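PDB 4U08: Lic11098 from Leptospira interrogans serogroup Icterohaemorrhagiae serovar copenhageni, which is of unknown function but is a leucine-rich repeat protein of a human pathogen, regarded as a virulence factor and probably suited to binding partner molecules. Local coordinates for residues L188-N194 with H210-L216; Q250-K256 with Q271-E277; L234-T240 with K256-L262. All coordinates share one frame; numbering follows the deposited sequence.

Contact 1. Residues L188-N194 with H210-L216; sequences LDHNQLN and HLRNNQL. With ZN (zinc ion), chain F; ZN (zinc ion), chain G.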
loop_
_atom_site.group_PDB
_atom_site.type_symbol
_atom_site.label_atom_id
_atom_site.label_comp_id
_atom_site.label_asym_id
_atom_site.label_seq_id
_atom_site.Cartn_x
_atom_site.Cartn_y
_atom_site.Cartn_z
ATOM N N LEU A 188 -6.479 -1.962 -0.758
ATOM C CA LEU A 188 -7.720 -2.202 -0.021
ATOM C C LEU A 188 -7.717 -1.618 1.404
ATOM O O LEU A 188 -8.548 -2.013 2.218
ATOM C CB LEU A 188 -7.990 -3.718 0.027
ATOM C CG LEU A 188 -8.335 -4.371 -1.318
ATOM C CD1 LEU A 188 -8.176 -5.845 -1.241
ATOM C CD2 LEU A 188 -9.758 -3.959 -1.768
ATOM N N ASP A 189 -6.790 -0.697 1.718
ATOM C CA ASP A 189 -6.721 -0.096 3.055
ATOM C C ASP A 189 -8.032 0.534 3.504
ATOM O O ASP A 189 -8.693 1.220 2.731
ATOM C CB ASP A 189 -5.679 1.051 3.124
ATOM C CG ASP A 189 -4.226 0.661 2.917
ATOM O OD1 ASP A 189 -3.893 -0.515 3.121
ATOM O OD2 ASP A 189 -3.427 1.544 2.555
ATOM N N HIS A 190 -8.326 0.395 4.781
ATOM C CA HIS A 190 -9.434 1.067 5.454
ATOM C C HIS A 190 -10.830 0.796 4.841
ATOM O O HIS A 190 -11.636 1.705 4.640
ATOM C CB HIS A 190 -9.138 2.582 5.569
ATOM C CG HIS A 190 -9.565 3.175 6.879
ATOM N ND1 HIS A 190 -8.991 4.343 7.368
ATOM C CD2 HIS A 190 -10.492 2.738 7.768
ATOM C CE1 HIS A 190 -9.584 4.580 8.524
ATOM N NE2 HIS A 190 -10.489 3.636 8.816
ATOM N N ASN A 191 -11.110 -0.470 4.569
ATOM C CA ASN A 191 -12.448 -0.898 4.175
ATOM C C ASN A 191 -12.935 -1.611 5.449
ATOM O O ASN A 191 -12.470 -1.264 6.534
ATOM C CB ASN A 191 -12.387 -1.824 2.947
ATOM C CG ASN A 191 -12.300 -1.068 1.672
ATOM O OD1 ASN A 191 -13.275 -0.506 1.226
ATOM N ND2 ASN A 191 -11.132 -1.019 1.053
ATOM N N GLN A 192 -13.798 -2.623 5.350
ATOM C CA GLN A 192 -14.203 -3.369 6.539
ATOM C C GLN A 192 -14.172 -4.839 6.221
ATOM O O GLN A 192 -15.038 -5.613 6.638
ATOM C CB GLN A 192 -15.553 -2.867 7.134
ATOM C CG GLN A 192 -16.663 -2.594 6.135
ATOM C CD GLN A 192 -17.814 -1.840 6.765
ATOM O OE1 GLN A 192 -18.241 -2.118 7.893
ATOM N NE2 GLN A 192 -18.362 -0.881 6.039
ATOM N N LEU A 193 -13.151 -5.238 5.438
ATOM C CA LEU A 193 -12.995 -6.615 5.000
ATOM C C LEU A 193 -12.851 -7.542 6.176
ATOM O O LEU A 193 -11.968 -7.354 6.997
ATOM C CB LEU A 193 -11.793 -6.754 4.047
ATOM C CG LEU A 193 -11.904 -6.055 2.680
ATOM C CD1 LEU A 193 -10.532 -6.000 1.993
ATOM C CD2 LEU A 193 -12.888 -6.783 1.763
ATOM N N ASN A 194 -13.732 -8.541 6.269
ATOM C CA ASN A 194 -13.691 -9.514 7.362
ATOM C C ASN A 194 -13.106 -10.827 6.900
ATOM O O ASN A 194 -12.725 -11.657 7.716
ATOM C CB ASN A 194 -15.086 -9.693 8.009
ATOM C CG ASN A 194 -16.223 -9.883 7.038
ATOM O OD1 ASN A 194 -16.291 -10.877 6.319
ATOM N ND2 ASN A 194 -17.149 -8.932 7.009
ATOM N N HIS A 210 -2.085 -3.982 -0.099
ATOM C CA HIS A 210 -2.375 -3.066 0.998
ATOM C C HIS A 210 -3.702 -3.446 1.621
ATOM O O HIS A 210 -4.744 -3.333 0.968
ATOM C CB HIS A 210 -2.407 -1.621 0.478
ATOM C CG HIS A 210 -1.039 -1.055 0.216
ATOM N ND1 HIS A 210 -0.871 0.249 -0.157
ATOM C CD2 HIS A 210 0.179 -1.644 0.289
ATOM C CE1 HIS A 210 0.433 0.421 -0.318
ATOM N NE2 HIS A 210 1.104 -0.691 -0.052
ATOM N N LEU A 211 -3.661 -3.982 2.837
ATOM C CA LEU A 211 -4.858 -4.429 3.558
ATOM C C LEU A 211 -4.955 -3.828 4.949
ATOM O O LEU A 211 -5.623 -4.390 5.824
ATOM C CB LEU A 211 -4.866 -5.954 3.659
ATOM C CG LEU A 211 -5.330 -6.706 2.409
ATOM C CD1 LEU A 211 -4.960 -8.144 2.506
ATOM C CD2 LEU A 211 -6.831 -6.589 2.244
ATOM N N ARG A 212 -4.293 -2.687 5.157
ATOM C CA ARG A 212 -4.244 -2.035 6.461
ATOM C C ARG A 212 -5.606 -1.569 6.902
ATOM O O ARG A 212 -6.388 -1.092 6.086
ATOM C CB ARG A 212 -3.293 -0.831 6.425
ATOM C CG ARG A 212 -1.834 -1.228 6.164
ATOM C CD ARG A 212 -1.006 0.001 5.865
ATOM N NE ARG A 212 -1.129 0.415 4.465
ATOM C CZ ARG A 212 -0.494 1.456 3.937
ATOM N NH1 ARG A 212 0.319 2.192 4.681
ATOM N NH2 ARG A 212 -0.662 1.763 2.660
ATOM N N ASN A 213 -5.864 -1.635 8.202
ATOM C CA ASN A 213 -7.082 -1.100 8.786
ATOM C C ASN A 213 -8.360 -1.761 8.236
ATOM O O ASN A 213 -9.284 -1.085 7.806
ATOM C CB ASN A 213 -7.126 0.450 8.666
ATOM C CG ASN A 213 -7.473 1.174 9.940
ATOM O OD1 ASN A 213 -7.081 2.323 10.132
ATOM N ND2 ASN A 213 -8.266 0.554 10.802
ATOM N N ASN A 214 -8.394 -3.077 8.251
ATOM C CA ASN A 214 -9.590 -3.832 7.874
ATOM C C ASN A 214 -10.011 -4.637 9.106
ATOM O O ASN A 214 -9.583 -4.293 10.215
ATOM C CB ASN A 214 -9.340 -4.690 6.619
ATOM C CG ASN A 214 -9.475 -3.878 5.367
ATOM O OD1 ASN A 214 -10.579 -3.562 4.945
ATOM N ND2 ASN A 214 -8.365 -3.494 4.755
ATOM N N GLN A 215 -10.828 -5.679 8.943
ATOM C CA GLN A 215 -11.297 -6.489 10.072
ATOM C C GLN A 215 -10.991 -7.959 9.874
ATOM O O GLN A 215 -11.770 -8.810 10.302
ATOM C CB GLN A 215 -12.812 -6.247 10.300
ATOM C CG GLN A 215 -13.117 -4.845 10.851
ATOM C CD GLN A 215 -14.544 -4.398 10.620
ATOM O OE1 GLN A 215 -15.503 -5.188 10.641
ATOM N NE2 GLN A 215 -14.726 -3.094 10.454
ATOM N N LEU A 216 -9.831 -8.278 9.239
ATOM C CA LEU A 216 -9.436 -9.661 8.980
ATOM C C LEU A 216 -9.060 -10.417 10.235
ATOM O O LEU A 216 -8.259 -9.921 11.018
ATOM C CB LEU A 216 -8.260 -9.719 7.974
ATOM C CG LEU A 216 -8.527 -9.130 6.585
ATOM C CD1 LEU A 216 -7.201 -8.992 5.803
ATOM C CD2 LEU A 216 -9.508 -10.016 5.806
HETATM ZN ZN ZN F . -2.535 1.632 -0.747
HETATM ZN ZN ZN G . -7.651 5.304 6.419
HETATM O O HOH W 1 -4.626 1.049 -0.225
HETATM O O HOH W 2 -16.450 -6.855 8.729
HETATM O O HOH W 3 -5.925 3.929 6.542
#
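N214 reaches from one coil of the leucine-rich repeat solenoid into the coil before it, as the recurring asparagines of leucine-rich repeat coils do. Its CB lies 3.8 Å from L193 O. From there CG carries the amide inward beside the backbone N (chi1 -82°), where its two ends do opposite jobs. OD1 accepts from L193 N at 3.1 Å, with a weaker bond from N191 N. ND2 donates in the plane of the amide to L188 O at 2.9 Å, almost straight at 174°, and gives its other hydrogen to L211 O in its own coil. N191 ND2 meets L188 O from the other face while also bonding L165 O of the preceding coil. Asparagine suits the place because a short flat amide can accept from the preceding coil while donating to carbonyls of both. In the leucine core, L211 CD2 packs against both L188 CB and L193 CD1. Just past the strands the D189 carboxylate takes R212 N on OD1 and forms a salt bridge through OD2 to R212 NH2. The H190 ring, whose ND1 shares a zinc ion with H167, stacks on the N213 amide with planes 11° apart; H210 ND1 holds a second zinc ion at 2.2 Å.

Contact 2. Residues Q250-K256 with Q271-E277; sequences QNLQKLK and QLQNLQE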
loop_
_atom_site.group_PDB
_atom_site.type_symbol
_atom_site.label_atom_id
_atom_site.label_comp_id
_atom_site.label_asym_id
_atom_site.label_seq_id
_atom_site.Cartn_x
_atom_site.Cartn_y
_atom_site.Cartn_z
ATOM N N GLN A 250 8.248 -16.632 -1.454
ATOM C CA GLN A 250 9.702 -16.537 -1.632
ATOM C C GLN A 250 10.216 -15.157 -2.021
ATOM O O GLN A 250 11.391 -14.881 -1.784
ATOM C CB GLN A 250 10.215 -17.590 -2.627
ATOM C CG GLN A 250 9.960 -19.059 -2.227
ATOM C CD GLN A 250 10.426 -19.375 -0.824
ATOM O OE1 GLN A 250 9.656 -19.332 0.130
ATOM N NE2 GLN A 250 11.718 -19.499 -0.610
ATOM N N ASN A 251 9.362 -14.298 -2.603
ATOM C CA ASN A 251 9.781 -12.957 -3.012
ATOM C C ASN A 251 9.441 -11.868 -2.006
ATOM O O ASN A 251 9.762 -10.701 -2.231
ATOM C CB ASN A 251 9.228 -12.633 -4.418
ATOM C CG ASN A 251 9.966 -13.434 -5.472
ATOM O OD1 ASN A 251 11.196 -13.409 -5.552
ATOM N ND2 ASN A 251 9.267 -14.292 -6.201
ATOM N N LEU A 252 8.765 -12.245 -0.912
ATOM C CA LEU A 252 8.315 -11.291 0.087
ATOM C C LEU A 252 9.467 -10.596 0.770
ATOM O O LEU A 252 10.348 -11.267 1.306
ATOM C CB LEU A 252 7.375 -11.941 1.125
ATOM C CG LEU A 252 6.488 -10.950 1.910
ATOM C CD1 LEU A 252 5.436 -10.245 1.004
ATOM C CD2 LEU A 252 5.853 -11.626 3.103
ATOM N N GLN A 253 9.440 -9.257 0.739
ATOM C CA GLN A 253 10.494 -8.400 1.306
ATOM C C GLN A 253 10.023 -7.724 2.541
ATOM O O GLN A 253 10.837 -7.449 3.423
ATOM C CB GLN A 253 10.913 -7.324 0.280
ATOM C CG GLN A 253 11.609 -7.919 -0.944
ATOM C CD GLN A 253 11.935 -6.903 -2.018
ATOM O OE1 GLN A 253 11.302 -5.851 -2.156
ATOM N NE2 GLN A 253 12.911 -7.231 -2.837
ATOM N N LYS A 254 8.731 -7.346 2.582
ATOM C CA LYS A 254 8.178 -6.631 3.726
ATOM C C LYS A 254 6.882 -7.249 4.190
ATOM O O LYS A 254 5.934 -7.392 3.408
ATOM C CB LYS A 254 7.937 -5.141 3.415
ATOM C CG LYS A 254 9.189 -4.318 3.193
ATOM C CD LYS A 254 8.863 -2.829 3.096
ATOM C CE LYS A 254 10.075 -1.990 2.753
ATOM N NZ LYS A 254 11.064 -1.930 3.876
ATOM N N LEU A 255 6.836 -7.607 5.473
ATOM C CA LEU A 255 5.646 -8.160 6.120
ATOM C C LEU A 255 5.339 -7.254 7.313
ATOM O O LEU A 255 6.119 -7.199 8.280
ATOM C CB LEU A 255 5.875 -9.616 6.537
ATOM C CG LEU A 255 4.710 -10.336 7.229
ATOM C CD1 LEU A 255 3.421 -10.249 6.388
ATOM C CD2 LEU A 255 5.073 -11.778 7.530
ATOM N N LYS A 256 4.257 -6.477 7.201
ATOM C CA LYS A 256 3.863 -5.523 8.245
ATOM C C LYS A 256 2.592 -6.015 8.922
ATOM O O LYS A 256 1.550 -6.091 8.276
ATOM C CB LYS A 256 3.710 -4.121 7.659
ATOM C CG LYS A 256 5.064 -3.494 7.345
ATOM C CD LYS A 256 4.986 -1.986 7.273
ATOM C CE LYS A 256 6.311 -1.358 6.950
ATOM N NZ LYS A 256 6.748 -1.669 5.563
ATOM N N GLN A 271 10.928 -19.850 6.050
ATOM C CA GLN A 271 11.048 -20.078 4.603
ATOM C C GLN A 271 11.056 -18.772 3.794
ATOM O O GLN A 271 11.252 -18.821 2.586
ATOM C CB GLN A 271 9.889 -20.980 4.134
ATOM C CG GLN A 271 9.930 -22.400 4.685
ATOM C CD GLN A 271 8.664 -23.163 4.409
ATOM O OE1 GLN A 271 7.804 -22.758 3.629
ATOM N NE2 GLN A 271 8.516 -24.290 5.040
ATOM N N LEU A 272 10.842 -17.616 4.453
ATOM C CA LEU A 272 10.761 -16.314 3.779
ATOM C C LEU A 272 12.149 -15.797 3.418
ATOM O O LEU A 272 12.647 -14.852 4.002
ATOM C CB LEU A 272 9.923 -15.316 4.592
ATOM C CG LEU A 272 8.429 -15.670 4.769
ATOM C CD1 LEU A 272 7.759 -14.752 5.759
ATOM C CD2 LEU A 272 7.698 -15.602 3.464
ATOM N N GLN A 273 12.757 -16.454 2.417
ATOM C CA GLN A 273 14.099 -16.226 1.878
ATOM C C GLN A 273 14.500 -14.737 1.713
ATOM O O GLN A 273 15.596 -14.334 2.110
ATOM C CB GLN A 273 14.222 -16.993 0.531
ATOM C CG GLN A 273 15.515 -16.765 -0.283
ATOM C CD GLN A 273 16.785 -17.213 0.409
ATOM O OE1 GLN A 273 17.819 -16.546 0.318
ATOM N NE2 GLN A 273 16.752 -18.344 1.113
ATOM N N ASN A 274 13.604 -13.930 1.150
ATOM C CA ASN A 274 13.879 -12.529 0.821
ATOM C C ASN A 274 13.390 -11.504 1.801
ATOM O O ASN A 274 13.580 -10.321 1.565
ATOM C CB ASN A 274 13.318 -12.229 -0.573
ATOM C CG ASN A 274 14.267 -12.701 -1.623
ATOM O OD1 ASN A 274 15.411 -12.237 -1.695
ATOM N ND2 ASN A 274 13.864 -13.720 -2.367
ATOM N N LEU A 275 12.804 -11.933 2.934
ATOM C CA LEU A 275 12.255 -11.008 3.900
ATOM C C LEU A 275 13.326 -10.103 4.522
ATOM O O LEU A 275 14.317 -10.601 5.051
ATOM C CB LEU A 275 11.462 -11.769 4.973
ATOM C CG LEU A 275 10.487 -10.915 5.765
ATOM C CD1 LEU A 275 9.273 -10.520 4.914
ATOM C CD2 LEU A 275 10.090 -11.652 7.064
ATOM N N GLN A 276 13.126 -8.774 4.416
ATOM C CA GLN A 276 14.042 -7.757 4.930
ATOM C C GLN A 276 13.449 -7.027 6.115
ATOM O O GLN A 276 14.178 -6.516 6.965
ATOM C CB GLN A 276 14.371 -6.727 3.833
ATOM C CG GLN A 276 14.776 -7.350 2.515
ATOM C CD GLN A 276 15.306 -6.312 1.561
ATOM O OE1 GLN A 276 14.636 -5.349 1.168
ATOM N NE2 GLN A 276 16.548 -6.489 1.199
ATOM N N GLU A 277 12.120 -6.897 6.137
ATOM C CA GLU A 277 11.445 -6.212 7.226
ATOM C C GLU A 277 10.271 -7.039 7.733
ATOM O O GLU A 277 9.422 -7.478 6.939
ATOM C CB GLU A 277 11.003 -4.805 6.796
ATOM C CG GLU A 277 10.380 -4.006 7.936
ATOM C CD GLU A 277 10.033 -2.563 7.630
ATOM O OE1 GLU A 277 10.641 -1.976 6.707
ATOM O OE2 GLU A 277 9.184 -2.001 8.352
HETATM O O HOH W 4 10.624 -14.059 1.364
#
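Two successive coils of the leucine-rich repeat solenoid meet here where each enters its short parallel strand, K254 pairing with E277 in the sheet. The backbone bonds are laid down by Q253 and E277. Q253 O accepts from both Q276 N, at 2.8 Å, and E277 N, and two residues further on L255 N returns a bond to E277 O at 3.0 Å. Before the strands, the type I turn from L272 to L275 brings N274 alongside the preceding coil. There its amide donates through ND2 to Q250 O, 2.8 Å away and lying in the plane of the amide. An asparagine is well placed on such a turn, since its short amide reaches the neighbouring main-chain carbonyl directly. A water molecule joins the coils close by, lying 2.8 Å from L252 O, to which it may donate, and accepting from N274 N.

Inside, L275 CD1 touches L252 CD2 at 4.0 Å and L255 CB at 3.9 Å. The leucines L252 and L275 run side by side in the same direction, and their branched ends suit a core made of repeating layers.

On the other side of the strands E277 extends fully, its CG anti to the backbone N (chi1 -176°), which places the carboxylate between the ammonium ends of K254 and K256. K254 bends at its last torsion and sets NZ 2.9 Å from E277 OE1, approaching from the anti side and 32° out of the carboxylate plane. K256 NZ makes a long ion pair with E277 OE2, at 3.7 Å. One carboxylate therefore faces two ammonium groups, which would be expected to favour its ionised form and to offset part of the positive charge that the lysines bring to this strand face.

Contact 3. Residues L234-T240 with K256-L262; sequences LNKNKLT and KLYENQL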
loop_
_atom_site.group_PDB
_atom_site.type_symbol
_atom_site.label_atom_id
_atom_site.label_comp_id
_atom_site.label_asym_id
_atom_site.label_seq_id
_atom_site.Cartn_x
_atom_site.Cartn_y
_atom_site.Cartn_z
ATOM N N LEU A 234 -0.529 -5.662 6.476
ATOM C CA LEU A 234 -1.676 -6.147 7.255
ATOM C C LEU A 234 -1.877 -5.426 8.582
ATOM O O LEU A 234 -2.594 -5.931 9.452
ATOM C CB LEU A 234 -1.557 -7.655 7.462
ATOM C CG LEU A 234 -1.812 -8.506 6.213
ATOM C CD1 LEU A 234 -1.160 -9.858 6.334
ATOM C CD2 LEU A 234 -3.305 -8.634 5.934
ATOM N N ASN A 235 -1.297 -4.213 8.719
ATOM C CA ASN A 235 -1.424 -3.402 9.939
ATOM C C ASN A 235 -2.867 -3.205 10.336
ATOM O O ASN A 235 -3.721 -2.994 9.466
ATOM C CB ASN A 235 -0.868 -1.996 9.742
ATOM C CG ASN A 235 0.569 -1.885 9.367
ATOM O OD1 ASN A 235 0.992 -0.835 8.895
ATOM N ND2 ASN A 235 1.361 -2.914 9.642
ATOM N N LYS A 236 -3.128 -3.194 11.649
ATOM C CA LYS A 236 -4.451 -2.869 12.195
ATOM C C LYS A 236 -5.587 -3.749 11.628
ATOM O O LYS A 236 -6.548 -3.250 11.061
ATOM C CB LYS A 236 -4.758 -1.373 12.048
ATOM C CG LYS A 236 -3.863 -0.480 12.907
ATOM C CD LYS A 236 -4.181 0.986 12.730
ATOM C CE LYS A 236 -3.364 1.820 13.692
ATOM N NZ LYS A 236 -3.483 3.274 13.416
ATOM N N ASN A 237 -5.442 -5.051 11.781
ATOM C CA ASN A 237 -6.478 -6.034 11.482
ATOM C C ASN A 237 -6.718 -6.787 12.807
ATOM O O ASN A 237 -6.285 -6.298 13.853
ATOM C CB ASN A 237 -6.073 -6.958 10.328
ATOM C CG ASN A 237 -6.353 -6.329 8.992
ATOM O OD1 ASN A 237 -7.479 -6.352 8.508
ATOM N ND2 ASN A 237 -5.352 -5.737 8.367
ATOM N N LYS A 238 -7.325 -7.973 12.772
ATOM C CA LYS A 238 -7.630 -8.771 13.970
ATOM C C LYS A 238 -7.066 -10.171 13.847
ATOM O O LYS A 238 -7.645 -11.111 14.384
ATOM C CB LYS A 238 -9.162 -8.835 14.187
ATOM C CG LYS A 238 -9.814 -7.500 14.494
ATOM C CD LYS A 238 -11.329 -7.658 14.600
ATOM C CE LYS A 238 -12.016 -6.425 15.151
ATOM N NZ LYS A 238 -12.066 -5.313 14.161
ATOM N N LEU A 239 -5.926 -10.330 13.131
ATOM C CA LEU A 239 -5.303 -11.630 12.930
ATOM C C LEU A 239 -4.847 -12.247 14.211
ATOM O O LEU A 239 -4.130 -11.619 14.996
ATOM C CB LEU A 239 -4.134 -11.578 11.918
ATOM C CG LEU A 239 -4.470 -11.019 10.524
ATOM C CD1 LEU A 239 -3.205 -10.695 9.749
ATOM C CD2 LEU A 239 -5.331 -11.984 9.737
ATOM N N THR A 240 -5.246 -13.496 14.399
ATOM C CA THR A 240 -4.910 -14.264 15.594
ATOM C C THR A 240 -3.885 -15.307 15.257
ATOM O O THR A 240 -3.135 -15.740 16.119
ATOM C CB THR A 240 -6.201 -14.802 16.274
ATOM O OG1 THR A 240 -7.143 -15.253 15.286
ATOM C CG2 THR A 240 -6.881 -13.741 17.116
ATOM N N LYS A 256 4.257 -6.477 7.201
ATOM C CA LYS A 256 3.863 -5.523 8.245
ATOM C C LYS A 256 2.592 -6.015 8.922
ATOM O O LYS A 256 1.550 -6.091 8.276
ATOM C CB LYS A 256 3.710 -4.121 7.659
ATOM C CG LYS A 256 5.064 -3.494 7.345
ATOM C CD LYS A 256 4.986 -1.986 7.273
ATOM C CE LYS A 256 6.311 -1.358 6.950
ATOM N NZ LYS A 256 6.748 -1.669 5.563
ATOM N N LEU A 257 2.705 -6.425 10.198
ATOM C CA LEU A 257 1.625 -7.001 10.985
ATOM C C LEU A 257 1.356 -6.213 12.281
ATOM O O LEU A 257 0.771 -6.764 13.218
ATOM C CB LEU A 257 1.984 -8.475 11.300
ATOM C CG LEU A 257 1.923 -9.466 10.135
ATOM C CD1 LEU A 257 2.756 -10.683 10.411
ATOM C CD2 LEU A 257 0.488 -9.882 9.852
ATOM N N TYR A 258 1.745 -4.924 12.294
ATOM C CA TYR A 258 1.578 -3.985 13.398
ATOM C C TYR A 258 0.109 -3.950 13.863
ATOM O O TYR A 258 -0.802 -3.881 13.039
ATOM C CB TYR A 258 2.062 -2.575 12.976
ATOM C CG TYR A 258 1.580 -1.438 13.849
ATOM C CD1 TYR A 258 0.619 -0.541 13.390
ATOM C CD2 TYR A 258 2.096 -1.247 15.137
ATOM C CE1 TYR A 258 0.170 0.512 14.192
ATOM C CE2 TYR A 258 1.653 -0.201 15.947
ATOM C CZ TYR A 258 0.700 0.685 15.466
ATOM O OH TYR A 258 0.276 1.725 16.265
ATOM N N GLU A 259 -0.098 -4.046 15.174
ATOM C CA GLU A 259 -1.411 -3.988 15.811
ATOM C C GLU A 259 -2.382 -5.077 15.318
ATOM O O GLU A 259 -3.462 -4.781 14.810
ATOM C CB GLU A 259 -2.024 -2.573 15.712
ATOM C CG GLU A 259 -1.636 -1.706 16.902
ATOM C CD GLU A 259 -2.433 -0.433 17.126
ATOM O OE1 GLU A 259 -3.620 -0.379 16.725
ATOM O OE2 GLU A 259 -1.879 0.499 17.757
ATOM N N ASN A 260 -1.969 -6.327 15.435
ATOM C CA ASN A 260 -2.837 -7.465 15.197
ATOM C C ASN A 260 -2.973 -8.158 16.560
ATOM O O ASN A 260 -2.646 -7.541 17.584
ATOM C CB ASN A 260 -2.333 -8.379 14.071
ATOM C CG ASN A 260 -2.805 -7.894 12.720
ATOM O OD1 ASN A 260 -3.930 -8.161 12.318
ATOM N ND2 ASN A 260 -2.008 -7.087 12.031
ATOM N N GLN A 261 -3.414 -9.396 16.602
ATOM C CA GLN A 261 -3.587 -10.068 17.886
ATOM C C GLN A 261 -2.892 -11.402 17.835
ATOM O O GLN A 261 -3.367 -12.381 18.403
ATOM C CB GLN A 261 -5.091 -10.173 18.252
ATOM C CG GLN A 261 -5.874 -8.850 18.131
ATOM C CD GLN A 261 -7.384 -8.941 18.328
ATOM O OE1 GLN A 261 -8.074 -7.912 18.422
ATOM N NE2 GLN A 261 -7.944 -10.154 18.399
ATOM N N LEU A 262 -1.732 -11.454 17.131
ATOM C CA LEU A 262 -0.957 -12.687 16.964
ATOM C C LEU A 262 -0.352 -13.161 18.264
ATOM O O LEU A 262 0.218 -12.358 18.974
ATOM C CB LEU A 262 0.175 -12.514 15.909
ATOM C CG LEU A 262 -0.293 -12.196 14.487
ATOM C CD1 LEU A 262 0.881 -11.762 13.632
ATOM C CD2 LEU A 262 -0.967 -13.421 13.870
#
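N260 fills the tightly packed half of this contact, its amide set between two coils of the leucine-rich repeat solenoid just past their strands. ND2 donates to L234 O at 2.9 Å, nearly straight and within the plane of the amide, though it comes from above the carbonyl plane. N237 ND2 reaches the same oxygen from the opposite face, and N260 ND2 also serves L257 O of its own coil. At the other end OD1 accepts from L239 N at 3.1 Å, with the donor on a lone pair in the carbonyl plane. Main-chain bonds from L234 N to K256 O, K236 N to Y258 O and Q261 N to L239 O join the loops, and the amide, which both donates and accepts, takes up the L234 O and L239 N that they leave to it. Leucines close the inner side: L257 CD2 lies 3.8 Å from L239 CD1 and 3.9 Å from L234 CB, and the L257 and L239 side chains cross at about a right angle.

The outer side is looser. Y258 has its CG anti to the backbone N (chi1 163°), a turn that brings the ring beside the preceding coil, with N235 CB near the plane of the ring at its edge. The extended K236 runs alongside, its CE 3.8 Å from Y258 CE1 and the same distance from E259 OE1. K236 NZ and E259 OE1 are 4.9 Å apart, so any attraction is probably modest. Long, flexible side chains suit this solvent-facing side, where T240 and Q261 meet only lightly.

The loops follow strands 231-233 and 254-256. The amide series continues on both sides, N237 bonding to L211 and L216 of the coil before, and N283 of the next coil bonding back to L257 and L262.

From the N terminus, contact 1 comes first, closing one repeat turn by laying the loop after strand 208-210 on the loop after strand 185-187. Contact 3 opens in the coil after the one that closes contact 1 and makes the equivalent junction at 234-240 and 256-262. The two are in series and touch, with probable hydrogen bonds from N213 N to N235 O and from K238 N to L216 O, so four consecutive coils are joined. Contact 2 begins before contact 3 closes: their segments alternate along the chain and share K256. Contact 2 ties the coils where they enter their strands, contact 3 where they leave, while contacts 1 and 2 do not touch.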